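Local coordinates for Ycf48-like protein (Thermosynechococcus elongatus, PDB 5OJ5), which probably acts early in photosystem II assembly and in the replacement of photodamaged D1, whose C-terminal propeptide it binds, at residues Gly162-Thr167 against Gln175-Glu180; Glu156-Val161 against Gly183-Leu188; Ile39-Tyr44 against Gln304-Lys309. All coordinates share one frame; numbering follows the deposited sequence. Where two conformers were deposited one is given.

Contact 1 of 3, residues Gly162-Thr167 against Gln175-Glu180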
ATOM      1  N   GLY A 162      -1.745  12.240  -9.933  1.00 10.16           N
ATOM      2  CA  GLY A 162      -0.388  12.016 -10.356  1.00 11.09           C
ATOM      3  C   GLY A 162       0.499  13.232 -10.397  1.00 10.89           C
ATOM      4  O   GLY A 162       1.615  13.139 -10.922  1.00 12.28           O
ATOM      5  N   ALA A 163       0.092  14.382  -9.827  1.00 10.30           N
ATOM      6  CA  ALA A 163       1.052  15.482  -9.701  1.00 10.52           C
ATOM      7  C   ALA A 163       2.021  15.140  -8.574  1.00  9.66           C
ATOM      8  O   ALA A 163       1.623  14.561  -7.560  1.00 10.79           O
ATOM      9  CB  ALA A 163       0.304  16.797  -9.418  1.00 12.31           C
ATOM     10  N   ILE A 164       3.305  15.406  -8.799  1.00 10.70           N
ATOM     11  CA  ILE A 164       4.370  14.972  -7.903  1.00 11.10           C
ATOM     12  C   ILE A 164       5.128  16.201  -7.415  1.00 11.31           C
ATOM     13  O   ILE A 164       5.554  17.031  -8.227  1.00 11.88           O
ATOM     14  CB  ILE A 164       5.348  14.009  -8.603  1.00 12.17           C
ATOM     15  CG1 ILE A 164       4.601  12.825  -9.205  1.00 12.31           C
ATOM     16  CG2 ILE A 164       6.452  13.582  -7.627  1.00 13.27           C
ATOM     17  CD1 ILE A 164       5.506  11.815  -9.915  1.00 14.29           C
ATOM     18  N   TYR A 165       5.301  16.305  -6.102  1.00 11.55           N
ATOM     19  CA  TYR A 165       5.972  17.421  -5.447  1.00 12.91           C
ATOM     20  C   TYR A 165       6.995  16.902  -4.445  1.00 12.77           C
ATOM     21  O   TYR A 165       6.833  15.826  -3.871  1.00 14.37           O
ATOM     22  CB  TYR A 165       4.966  18.277  -4.682  1.00 13.59           C
ATOM     23  CG  TYR A 165       3.964  18.896  -5.595  1.00 13.99           C
ATOM     24  CD1 TYR A 165       4.150  20.174  -6.094  1.00 15.28           C
ATOM     25  CD2 TYR A 165       2.826  18.173  -5.988  1.00 16.17           C
ATOM     26  CE1 TYR A 165       3.249  20.714  -6.998  1.00 18.03           C
ATOM     27  CE2 TYR A 165       1.922  18.696  -6.859  1.00 18.20           C
ATOM     28  CZ  TYR A 165       2.155  19.962  -7.371  1.00 19.55           C
ATOM     29  OH  TYR A 165       1.234  20.468  -8.236  1.00 26.57           O
ATOM     30  N   ARG A 166       8.017  17.708  -4.192  1.00 12.39           N
ATOM     31  CA  ARG A 166       8.996  17.389  -3.170  1.00 12.63           C
ATOM     32  C   ARG A 166       9.242  18.605  -2.289  1.00 12.86           C
ATOM     33  O   ARG A 166       9.258  19.737  -2.760  1.00 15.11           O
ATOM     34  CB  ARG A 166      10.333  16.924  -3.802  1.00 16.52           C
ATOM     35  CG  ARG A 166      11.386  16.319  -2.879  1.00 20.67           C
ATOM     36  CD  ARG A 166      12.649  15.863  -3.659  1.00 25.16           C
ATOM     37  NE  ARG A 166      12.454  14.576  -4.354  1.00 29.01           N
ATOM     38  CZ  ARG A 166      12.717  14.366  -5.637  1.00 30.46           C
ATOM     39  NH1 ARG A 166      13.158  15.372  -6.387  1.00 31.26           N
ATOM     40  NH2 ARG A 166      12.521  13.164  -6.178  1.00 30.80           N
ATOM     41  N   THR A 167       9.424  18.377  -1.001  1.00 11.47           N
ATOM     42  CA  THR A 167       9.893  19.392  -0.067  1.00 11.33           C
ATOM     43  C   THR A 167      11.245  18.962   0.472  1.00 10.27           C
ATOM     44  O   THR A 167      11.516  17.766   0.658  1.00 10.45           O
ATOM     45  CB  THR A 167       8.901  19.622   1.111  1.00 11.90           C
ATOM     46  OG1 THR A 167       9.313  20.749   1.887  1.00 12.10           O
ATOM     47  CG2 THR A 167       8.801  18.417   2.033  1.00 11.93           C
ATOM     48  N   GLN A 175       8.441  21.865  -4.393  1.00 17.16           N
ATOM     49  CA  GLN A 175       8.837  21.985  -5.790  1.00 16.98           C
ATOM     50  C   GLN A 175       8.021  20.990  -6.594  1.00 15.04           C
ATOM     51  O   GLN A 175       7.934  19.819  -6.236  1.00 13.95           O
ATOM     52  CB  GLN A 175      10.324  21.656  -5.923  1.00 20.97           C
ATOM     53  CG  GLN A 175      10.813  21.325  -7.374  1.00 28.46           C
ATOM     54  CD  GLN A 175      12.260  20.832  -7.385  1.00 34.46           C
ATOM     55  OE1 GLN A 175      12.857  20.669  -6.326  1.00 36.00           O
ATOM     56  NE2 GLN A 175      12.787  20.506  -8.569  1.00 37.52           N
ATOM     57  N   ALA A 176       7.449  21.458  -7.678  1.00 15.16           N
ATOM     58  CA  ALA A 176       6.719  20.603  -8.593  1.00 15.65           C
ATOM     59  C   ALA A 176       7.693  19.818  -9.447  1.00 15.71           C
ATOM     60  O   ALA A 176       8.564  20.389 -10.114  1.00 20.18           O
ATOM     61  CB  ALA A 176       5.803  21.463  -9.453  1.00 19.83           C
ATOM     62  N   LEU A 177       7.592  18.511  -9.402  1.00 13.60           N
ATOM     63  CA  LEU A 177       8.349  17.631 -10.272  1.00 13.83           C
ATOM     64  C   LEU A 177       7.539  17.211 -11.474  1.00 13.93           C
ATOM     65  O   LEU A 177       8.092  17.134 -12.574  1.00 15.14           O
ATOM     66  CB  LEU A 177       8.818  16.384  -9.526  1.00 14.80           C
ATOM     67  CG  LEU A 177       9.610  16.660  -8.262  1.00 16.49           C
ATOM     68  CD1 LEU A 177       9.999  15.336  -7.650  1.00 17.45           C
ATOM     69  CD2 LEU A 177      10.775  17.537  -8.506  1.00 19.35           C
ATOM     70  N   VAL A 178       6.242  16.969 -11.283  1.00 13.36           N
ATOM     71  CA  VAL A 178       5.337  16.629 -12.376  1.00 13.40           C
ATOM     72  C   VAL A 178       4.056  17.404 -12.140  1.00 13.01           C
ATOM     73  O   VAL A 178       3.423  17.254 -11.091  1.00 14.29           O
ATOM     74  CB  VAL A 178       5.018  15.118 -12.439  1.00 14.19           C
ATOM     75  CG1 VAL A 178       3.937  14.821 -13.488  1.00 15.25           C
ATOM     76  CG2 VAL A 178       6.277  14.311 -12.722  1.00 16.27           C
ATOM     77  N   GLN A 179       3.653  18.216 -13.131  1.00 14.19           N
ATOM     78  CA  GLN A 179       2.390  18.942 -13.077  1.00 15.74           C
ATOM     79  C   GLN A 179       1.406  18.474 -14.124  1.00 14.67           C
ATOM     80  O   GLN A 179       0.260  18.948 -14.131  1.00 17.56           O
ATOM     81  CB  GLN A 179       2.633  20.440 -13.309  1.00 19.33           C
ATOM     82  CG  GLN A 179       3.444  21.034 -12.204  1.00 21.33           C
ATOM     83  CD  GLN A 179       3.547  22.532 -12.287  1.00 25.97           C
ATOM     84  OE1 GLN A 179       2.609  23.235 -11.956  1.00 28.99           O
ATOM     85  NE2 GLN A 179       4.706  23.024 -12.697  1.00 28.70           N
ATOM     86  N   GLU A 180       1.782  17.530 -14.983  1.00 13.49           N
ATOM     87  CA  GLU A 180       0.876  17.050 -16.039  1.00 13.65           C
ATOM     88  C   GLU A 180       0.058  15.919 -15.440  1.00 13.22           C
ATOM     89  O   GLU A 180       0.551  14.794 -15.266  1.00 13.88           O
ATOM     90  CB  GLU A 180       1.698  16.574 -17.238  1.00 17.65           C
ATOM     91  CG  GLU A 180       2.503  17.635 -17.883  1.00 27.76           C
ATOM     92  CD  GLU A 180       3.978  17.406 -17.720  1.00 36.88           C
ATOM     93  OE1 GLU A 180       4.695  17.543 -18.746  1.00 39.69           O
ATOM     94  OE2 GLU A 180       4.405  17.125 -16.554  1.00 39.72           O
TER
HETATM   95  O   HOH W   1       1.399  22.646  -9.611  1.00 35.86           O
HETATM   96  O   HOH W   2      13.524  18.174  -5.800  1.00 33.12           O
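Ile164 of Gly162-Thr167 faces both Leu177 and Val178 of Gln175-Glu180, a classic beta bulge between the third and fourth strands, 164-167 and 175-178, of a four-stranded beta-propeller blade. The carbonyl of Ile164 marks it: Leu177 N donates to Ile164 O at 2.8 Å and Val178 N donates to Ile164 O at 3.1 Å, while Ile164 N returns a bond to a lone pair of Val178 O. Toward the hairpin end, Arg166 and Gln175 form a regular antiparallel hydrogen-bonded pair, and the link from Gln175 N to Arg166 O is nearly straight, 172° at the hydrogen.

The branches of Ile164 divide between the two bulge residues, CG2 meeting Leu177 CD1 at 4.0 Å and CD1 meeting Val178 CG2 at 3.8 Å. Leu177 CD1 also lies over one face of the Arg166 guanidinium, offset toward its rim, with Arg166 NH1 3.4 Å away. A bend at chi3 (-78°) turns that flat group out of the extended run of its own chain. On the sheet face bearing Tyr165 and Ala176, Tyr165 CE1 rests 3.6 Å from Ala176 CB.

Farther out, Trp209 of strand 205-209 packs on Ile164, Leu177 and Val178, and Leu140 and Pro141 touch Tyr165. Two waters cross-link polar ends over the strand pair. One joins Tyr165 OH to Gln179 OE1, to which it donates; the other lies in plane at the edge of the Arg166 guanidinium, accepts from Arg166 NH1 at 2.9 Å and donates to Gln175 OE1 at 2.6 Å.

Contact 2 of 3, residues Glu156-Val161 against Gly183-Leu188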
ATOM      1  N   GLU A 156       8.351  13.452  -0.325  1.00 10.29           N
ATOM      2  CA  GLU A 156       7.697  13.546  -1.624  1.00 10.62           C
ATOM      3  C   GLU A 156       6.238  13.201  -1.500  1.00  9.18           C
ATOM      4  O   GLU A 156       5.858  12.345  -0.724  1.00  9.81           O
ATOM      5  CB  GLU A 156       8.351  12.699  -2.615  1.00 17.38           C
ATOM      6  CG  GLU A 156       8.595  11.360  -2.361  1.00 22.49           C
ATOM      7  CD  GLU A 156       9.637  10.819  -3.347  1.00 27.15           C
ATOM      8  OE1 GLU A 156       9.435   9.703  -3.824  1.00 26.22           O
ATOM      9  OE2 GLU A 156      10.646  11.496  -3.700  1.00 28.61           O
ATOM     10  N   MET A 157       5.425  13.903  -2.281  0.65 10.13           N
ATOM     11  CA  MET A 157       3.980  13.760  -2.263  0.65  9.72           C
ATOM     12  C   MET A 157       3.456  13.572  -3.682  0.65  9.20           C
ATOM     13  O   MET A 157       3.920  14.230  -4.619  0.65 10.06           O
ATOM     14  CB  MET A 157       3.372  15.058  -1.645  0.65 10.76           C
ATOM     15  CG  MET A 157       1.840  15.043  -1.663  0.65 12.16           C
ATOM     16  SD  MET A 157       1.029  16.342  -0.779  0.65 14.93           S
ATOM     17  CE  MET A 157       1.757  17.812  -1.530  0.65 16.70           C
ATOM     18  N   ILE A 158       2.484  12.689  -3.826  1.00  9.44           N
ATOM     19  CA  ILE A 158       1.808  12.493  -5.105  1.00  9.32           C
ATOM     20  C   ILE A 158       0.327  12.712  -4.874  1.00  8.96           C
ATOM     21  O   ILE A 158      -0.246  12.183  -3.904  1.00  9.54           O
ATOM     22  CB  ILE A 158       2.074  11.093  -5.702  1.00 10.63           C
ATOM     23  CG1 ILE A 158       3.587  10.926  -5.832  1.00 14.71           C
ATOM     24  CG2 ILE A 158       1.401  10.975  -7.078  1.00 10.99           C
ATOM     25  CD1 ILE A 158       4.020   9.746  -6.687  1.00 15.12           C
ATOM     26  N   THR A 159      -0.315  13.457  -5.788  1.00  9.15           N
ATOM     27  CA  THR A 159      -1.760  13.644  -5.693  1.00  9.61           C
ATOM     28  C   THR A 159      -2.511  12.525  -6.364  1.00  9.96           C
ATOM     29  O   THR A 159      -1.947  11.696  -7.069  1.00 10.14           O
ATOM     30  CB  THR A 159      -2.211  14.996  -6.255  1.00 10.36           C
ATOM     31  OG1 THR A 159      -2.173  14.935  -7.678  1.00  9.82           O
ATOM     32  CG2 THR A 159      -1.359  16.162  -5.725  1.00 12.48           C
ATOM     33  N   ASN A 160      -3.840  12.535  -6.177  1.00 10.63           N
ATOM     34  CA  ASN A 160      -4.683  11.495  -6.747  1.00 11.08           C
ATOM     35  C   ASN A 160      -4.675  11.468  -8.270  1.00 10.54           C
ATOM     36  O   ASN A 160      -5.050  10.432  -8.840  1.00 12.09           O
ATOM     37  CB  ASN A 160      -6.103  11.569  -6.201  1.00 14.02           C
ATOM     38  CG  ASN A 160      -6.804  12.765  -6.591  1.00 16.43           C
ATOM     39  OD1 ASN A 160      -6.241  13.798  -6.829  1.00 16.98           O
ATOM     40  ND2 ASN A 160      -8.122  12.652  -6.647  1.00 22.86           N
ATOM     41  N   VAL A 161      -4.238  12.548  -8.922  1.00  9.85           N
ATOM     42  CA  VAL A 161      -4.132  12.618 -10.356  1.00 10.26           C
ATOM     43  C   VAL A 161      -2.680  12.658 -10.807  1.00  9.87           C
ATOM     44  O   VAL A 161      -2.378  13.001 -11.960  1.00 11.36           O
ATOM     45  CB  VAL A 161      -4.953  13.762 -10.958  1.00 10.62           C
ATOM     46  CG1 VAL A 161      -6.449  13.494 -10.708  1.00 11.12           C
ATOM     47  CG2 VAL A 161      -4.518  15.111 -10.426  1.00 11.57           C
ATOM     48  N   GLY A 183      -5.287  11.825 -14.637  1.00 15.07           N
ATOM     49  CA  GLY A 183      -6.553  11.219 -14.225  1.00 13.72           C
ATOM     50  C   GLY A 183      -6.388  10.471 -12.925  1.00 11.31           C
ATOM     51  O   GLY A 183      -5.280  10.339 -12.374  1.00 11.82           O
ATOM     52  N   VAL A 184      -7.511  10.063 -12.353  1.00 11.29           N
ATOM     53  CA  VAL A 184      -7.490   9.481 -11.009  1.00 11.48           C
ATOM     54  C   VAL A 184      -6.924   8.088 -11.067  1.00 12.36           C
ATOM     55  O   VAL A 184      -7.509   7.197 -11.651  1.00 17.75           O
ATOM     56  CB  VAL A 184      -8.896   9.515 -10.383  1.00 14.38           C
ATOM     57  CG1 VAL A 184      -8.837   8.938  -8.976  1.00 16.50           C
ATOM     58  CG2 VAL A 184      -9.461  10.961 -10.307  1.00 16.75           C
ATOM     59  N   MET A 185      -5.812   7.871 -10.425  1.00 11.19           N
ATOM     60  CA  MET A 185      -5.133   6.581 -10.483  1.00 10.95           C
ATOM     61  C   MET A 185      -5.914   5.533  -9.713  1.00 10.62           C
ATOM     62  O   MET A 185      -6.370   5.766  -8.602  1.00 12.13           O
ATOM     63  CB  MET A 185      -3.755   6.767  -9.813  1.00 13.09           C
ATOM     64  CG  MET A 185      -2.854   7.804 -10.475  1.00 14.02           C
ATOM     65  SD  MET A 185      -1.318   8.137  -9.663  1.00 14.66           S
ATOM     66  CE  MET A 185      -1.875   8.703  -8.092  1.00 17.08           C
ATOM     67  N   ARG A 186      -6.027   4.342 -10.285  1.00 10.33           N
ATOM     68  CA  ARG A 186      -6.643   3.207  -9.622  1.00 10.89           C
ATOM     69  C   ARG A 186      -5.749   2.636  -8.513  1.00  9.90           C
ATOM     70  O   ARG A 186      -6.241   2.107  -7.512  1.00 11.98           O
ATOM     71  CB  ARG A 186      -6.923   2.116 -10.681  1.00 12.37           C
ATOM     72  CG  ARG A 186      -7.716   0.950 -10.184  1.00 15.24           C
ATOM     73  CD  ARG A 186      -7.948  -0.010 -11.305  1.00 14.97           C
ATOM     74  NE  ARG A 186      -8.992  -0.965 -11.005  1.00 18.84           N
ATOM     75  CZ  ARG A 186     -10.272  -0.898 -11.382  1.00 24.33           C
ATOM     76  NH1 ARG A 186     -10.792   0.104 -12.106  1.00 27.33           N
ATOM     77  NH2 ARG A 186     -11.079  -1.884 -11.003  1.00 26.85           N
ATOM     78  N   ASN A 187      -4.438   2.723  -8.676  1.00  9.47           N
ATOM     79  CA  ASN A 187      -3.474   2.207  -7.716  1.00  9.25           C
ATOM     80  C   ASN A 187      -2.152   2.873  -8.040  1.00  9.24           C
ATOM     81  O   ASN A 187      -1.931   3.312  -9.175  1.00  9.22           O
ATOM     82  CB  ASN A 187      -3.374   0.666  -7.749  1.00  9.57           C
ATOM     83  CG  ASN A 187      -4.242   0.000  -6.709  1.00 10.97           C
ATOM     84  OD1 ASN A 187      -4.226   0.391  -5.544  1.00 13.12           O
ATOM     85  ND2 ASN A 187      -4.969  -1.041  -7.097  1.00 11.47           N
ATOM     86  N   LEU A 188      -1.278   2.928  -7.033  1.00  9.35           N
ATOM     87  CA  LEU A 188       0.008   3.598  -7.110  1.00  9.23           C
ATOM     88  C   LEU A 188       0.973   2.856  -6.209  1.00  9.99           C
ATOM     89  O   LEU A 188       0.646   2.602  -5.050  1.00 11.97           O
ATOM     90  CB  LEU A 188      -0.160   5.046  -6.616  1.00 11.26           C
ATOM     91  CG  LEU A 188       1.095   5.890  -6.500  1.00 10.62           C
ATOM     92  CD1 LEU A 188       1.758   6.131  -7.842  1.00 11.07           C
ATOM     93  CD2 LEU A 188       0.778   7.222  -5.819  1.00 12.55           C
TER
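Asn160 and Met185 supply the one hydrogen bond between Glu156-Val161 and Gly183-Leu188. Met185 N reaches Asn160 O at 3.1 Å, and the C=O...N angle of 176° puts the donor almost straight ahead of the carbonyl. Thr159 OG1 bonds to Pro141 O and to Ala163 N, and takes a weak bond from Val161 N.

Weaker C-H...O contacts reinforce this backbone join. Val184 CA approaches the same Asn160 O at 3.4 Å, so one carbonyl meets two consecutive residues. In the reverse sense, Val161 CA lies 3.3 Å from Gly183 O, with 156° at its hydrogen. The methyl CE of Met185 also sits against a carbonyl, 3.2 Å from Thr159 O; a bend at chi3 (-60°) folds the end of the chain back over that backbone.

The apolar contacts fall into two groups. At the turn, Val161 CG1 meets Val184 CG2 at 4.0 Å. Deeper in, Ile158 CG2 is shared by Met185 CE (4.1 Å), whose chain runs about perpendicular to that of Ile158, and by Leu188 CD2 (4.0 Å). Tyr196 of strand 196-199 touches both Ile158 and Leu188, and Leu146 adds to the Leu188 side.

The end of strand 154-159 and its turn thus rest on the segment leading into 187-190, the first strand of the following four-stranded sheet: a blade-to-blade junction of a seven-bladed beta-propeller.

Contact 3 of 3, residues Ile39-Tyr44 against Gln304-Lys309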
ATOM      1  N   ILE A  39      -5.980 -25.599  -4.894  1.00 28.00           N
ATOM      2  CA  ILE A  39      -4.523 -25.618  -4.854  1.00 23.76           C
ATOM      3  C   ILE A  39      -4.111 -26.143  -3.496  1.00 21.02           C
ATOM      4  O   ILE A  39      -4.954 -26.220  -2.575  1.00 23.94           O
ATOM      5  CB  ILE A  39      -3.934 -24.236  -5.154  1.00 22.42           C
ATOM      6  CG1 ILE A  39      -4.277 -23.210  -4.064  1.00 20.19           C
ATOM      7  CG2 ILE A  39      -4.410 -23.761  -6.520  1.00 25.12           C
ATOM      8  CD1 ILE A  39      -3.546 -21.929  -4.270  1.00 19.30           C
ATOM      9  N   PRO A  40      -2.855 -26.562  -3.326  1.00 19.59           N
ATOM     10  CA  PRO A  40      -2.456 -27.114  -2.035  1.00 18.94           C
ATOM     11  C   PRO A  40      -2.586 -26.072  -0.940  1.00 16.95           C
ATOM     12  O   PRO A  40      -2.451 -24.870  -1.183  1.00 16.74           O
ATOM     13  CB  PRO A  40      -0.993 -27.535  -2.252  1.00 20.97           C
ATOM     14  CG  PRO A  40      -0.833 -27.663  -3.710  1.00 23.70           C
ATOM     15  CD  PRO A  40      -1.741 -26.620  -4.310  1.00 21.65           C
ATOM     16  N   ALA A  41      -2.863 -26.562   0.268  1.00 16.48           N
ATOM     17  CA  ALA A  41      -2.923 -25.733   1.454  1.00 16.12           C
ATOM     18  C   ALA A  41      -1.534 -25.590   2.047  1.00 15.03           C
ATOM     19  O   ALA A  41      -0.846 -26.596   2.257  1.00 16.51           O
ATOM     20  CB  ALA A  41      -3.835 -26.376   2.492  1.00 17.20           C
ATOM     21  N   LEU A  42      -1.177 -24.360   2.397  1.00 14.60           N
ATOM     22  CA  LEU A  42       0.074 -24.086   3.076  0.57 15.37           C
ATOM     23  C   LEU A  42       0.157 -24.867   4.380  1.00 14.82           C
ATOM     24  O   LEU A  42      -0.850 -25.082   5.051  1.00 15.48           O
ATOM     25  CB  LEU A  42       0.109 -22.583   3.382  0.57 18.52           C
ATOM     26  CG  LEU A  42       1.405 -21.819   3.588  0.57 18.86           C
ATOM     27  CD1 LEU A  42       2.310 -21.955   2.381  0.57 20.02           C
ATOM     28  CD2 LEU A  42       1.057 -20.364   3.889  0.57 18.41           C
ATOM     29  N   ASP A  43       1.381 -25.211   4.767  1.00 15.67           N
ATOM     30  CA  ASP A  43       1.638 -26.010   5.963  1.00 18.15           C
ATOM     31  C   ASP A  43       1.638 -25.217   7.260  1.00 17.90           C
ATOM     32  O   ASP A  43       1.515 -25.825   8.332  1.00 19.46           O
ATOM     33  CB  ASP A  43       2.970 -26.755   5.849  1.00 23.18           C
ATOM     34  CG  ASP A  43       2.884 -27.979   4.977  1.00 29.17           C
ATOM     35  OD1 ASP A  43       1.762 -28.385   4.609  1.00 26.04           O
ATOM     36  OD2 ASP A  43       3.958 -28.552   4.694  1.00 34.14           O
ATOM     37  N   TYR A  44       1.776 -23.896   7.198  1.00 16.10           N
ATOM     38  CA  TYR A  44       1.795 -23.087   8.413  1.00 16.87           C
ATOM     39  C   TYR A  44       1.122 -21.762   8.101  1.00 15.48           C
ATOM     40  O   TYR A  44       1.372 -21.174   7.051  1.00 19.03           O
ATOM     41  CB  TYR A  44       3.230 -22.797   8.889  1.00 19.33           C
ATOM     42  CG  TYR A  44       3.334 -21.745  10.035  1.00 22.17           C
ATOM     43  CD1 TYR A  44       2.852 -21.993  11.327  1.00 23.45           C
ATOM     44  CD2 TYR A  44       3.866 -20.481   9.797  1.00 21.80           C
ATOM     45  CE1 TYR A  44       2.948 -21.033  12.341  1.00 23.89           C
ATOM     46  CE2 TYR A  44       3.959 -19.516  10.805  1.00 23.14           C
ATOM     47  CZ  TYR A  44       3.480 -19.794  12.053  1.00 23.92           C
ATOM     48  OH  TYR A  44       3.561 -18.848  13.062  1.00 25.42           O
ATOM     49  N   GLN A 304      -2.510 -22.022  -0.797  1.00 12.90           N
ATOM     50  CA  GLN A 304      -3.491 -21.179  -0.142  1.00 13.09           C
ATOM     51  C   GLN A 304      -3.354 -21.258   1.377  1.00 12.60           C
ATOM     52  O   GLN A 304      -3.174 -22.342   1.933  1.00 13.99           O
ATOM     53  CB  GLN A 304      -4.923 -21.562  -0.527  1.00 14.87           C
ATOM     54  CG  GLN A 304      -5.954 -20.683   0.127  1.00 16.44           C
ATOM     55  CD  GLN A 304      -7.294 -20.746  -0.533  1.00 20.05           C
ATOM     56  OE1 GLN A 304      -7.598 -21.689  -1.268  1.00 23.92           O
ATOM     57  NE2 GLN A 304      -8.116 -19.745  -0.273  1.00 22.16           N
ATOM     58  N   ASP A 305      -3.453 -20.108   2.052  1.00 12.90           N
ATOM     59  CA  ASP A 305      -3.554 -20.080   3.513  1.00 13.60           C
ATOM     60  C   ASP A 305      -5.019 -20.285   3.866  1.00 14.01           C
ATOM     61  O   ASP A 305      -5.821 -19.343   3.854  1.00 15.58           O
ATOM     62  CB  ASP A 305      -3.024 -18.761   4.038  1.00 14.86           C
ATOM     63  CG  ASP A 305      -2.959 -18.724   5.538  1.00 15.44           C
ATOM     64  OD1 ASP A 305      -3.719 -19.419   6.221  1.00 16.87           O
ATOM     65  OD2 ASP A 305      -2.129 -17.924   6.049  1.00 16.10           O
ATOM     66  N   VAL A 306      -5.372 -21.534   4.158  1.00 13.74           N
ATOM     67  CA  VAL A 306      -6.782 -21.852   4.301  1.00 14.92           C
ATOM     68  C   VAL A 306      -7.340 -21.334   5.617  1.00 15.02           C
ATOM     69  O   VAL A 306      -8.561 -21.142   5.725  1.00 17.53           O
ATOM     70  CB  VAL A 306      -7.081 -23.362   4.115  1.00 16.16           C
ATOM     71  CG1 VAL A 306      -6.701 -23.768   2.663  1.00 17.31           C
ATOM     72  CG2 VAL A 306      -6.363 -24.220   5.158  1.00 17.27           C
ATOM     73  N   ASP A 307      -6.497 -21.132   6.639  1.00 15.75           N
ATOM     74  CA  ASP A 307      -7.030 -20.718   7.933  1.00 17.43           C
ATOM     75  C   ASP A 307      -7.690 -19.380   7.844  1.00 18.36           C
ATOM     76  O   ASP A 307      -8.679 -19.140   8.538  1.00 22.50           O
ATOM     77  CB  ASP A 307      -5.946 -20.642   8.991  1.00 18.85           C
ATOM     78  CG  ASP A 307      -5.337 -21.980   9.232  1.00 21.91           C
ATOM     79  OD1 ASP A 307      -5.738 -22.720  10.138  1.00 26.11           O
ATOM     80  OD2 ASP A 307      -4.493 -22.339   8.396  1.00 24.02           O
ATOM     81  N   VAL A 308      -7.173 -18.496   6.992  1.00 16.97           N
ATOM     82  CA  VAL A 308      -7.732 -17.154   6.998  1.00 19.13           C
ATOM     83  C   VAL A 308      -8.972 -17.057   6.137  1.00 18.56           C
ATOM     84  O   VAL A 308      -9.598 -15.981   6.110  1.00 19.27           O
ATOM     85  CB  VAL A 308      -6.705 -16.061   6.631  1.00 21.26           C
ATOM     86  CG1 VAL A 308      -5.522 -16.087   7.565  1.00 20.53           C
ATOM     87  CG2 VAL A 308      -6.280 -16.211   5.208  1.00 21.14           C
ATOM     88  N   LYS A 309      -9.352 -18.142   5.431  1.00 19.33           N
ATOM     89  CA  LYS A 309     -10.607 -18.122   4.692  1.00 24.09           C
ATOM     90  C   LYS A 309     -11.780 -17.872   5.621  1.00 29.85           C
ATOM     91  O   LYS A 309     -12.833 -17.425   5.167  1.00 35.17           O
ATOM     92  CB  LYS A 309     -10.874 -19.471   3.995  1.00 26.02           C
ATOM     93  CG  LYS A 309     -10.011 -19.746   2.802  1.00 27.02           C
ATOM     94  CD  LYS A 309     -10.289 -21.107   2.158  1.00 30.04           C
ATOM     95  CE  LYS A 309     -11.662 -21.162   1.477  1.00 33.38           C
ATOM     96  NZ  LYS A 309     -11.845 -22.452   0.725  1.00 35.98           N
TER
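Ile39 begins the contact by laying its longer branch against Gln304: CD1 comes within 3.6 Å of Gln304 N, and CG1 lies 4.0 Å from Gln304 CB. Its CG1 is tucked between the backbone N and the carbonyl carbon (chi1 66°), and the two side chains meet at about a right angle. Leu265 touches Ile39 as well.

Pro40 contributes its carbonyl, whose O accepts from Gln304 N at 2.9 Å, the donor lying in the carbonyl plane. Ala41 is the residue bridged to Gln304, with a CA-to-CA separation of 4.9 Å. Its CA makes a C-H...O contact with Gln304 O, and its CB packs on Val306 CG1 at 3.9 Å.

Leu42 completes the backbone grip by donating from N to Gln304 O at 2.9 Å. That bond is straight at the hydrogen, 170°, although the donor stands above the carbonyl plane, 36° out of it. Gln304 is therefore held through both its N-H and its C=O by the residues flanking Ala41. Beyond the backbone, Leu42 in the conformer given touches Trp284 and Cys294 of the blade to which Gln304 belongs.

The result is a single beta bridge at the edge of strand 303-304, fastening the segment ahead of strand 47-51 to one blade. Strand 47-51 itself pairs with the C-terminal strand 334-338 in the adjoining sheet, the "velcro" closure of a beta-propeller ring.

How the contacts relate
From the N terminus, Ile39-Tyr44 comes first and waits longest for its partner: contact 3 closes a loop of 259 intervening residues when the chain reaches Gln304-Lys309. Inside that loop, Glu156-Val161 opens contact 2, which Gly183-Leu188 closes after 21 intervening residues. Contact 1 is nested inside contact 2 as a hairpin, so the three enclose one another without crossing. Contacts 1 and 2 touch, among other places at Met157 N and Tyr165 O (2.9 Å), a probable hydrogen bond; one builds a blade's outer edge, the other ties that blade to the next. Contact 3, centred about 43 Å from the centre of contact 1, lies on the opposite side of the chain's centre, near the ring closure.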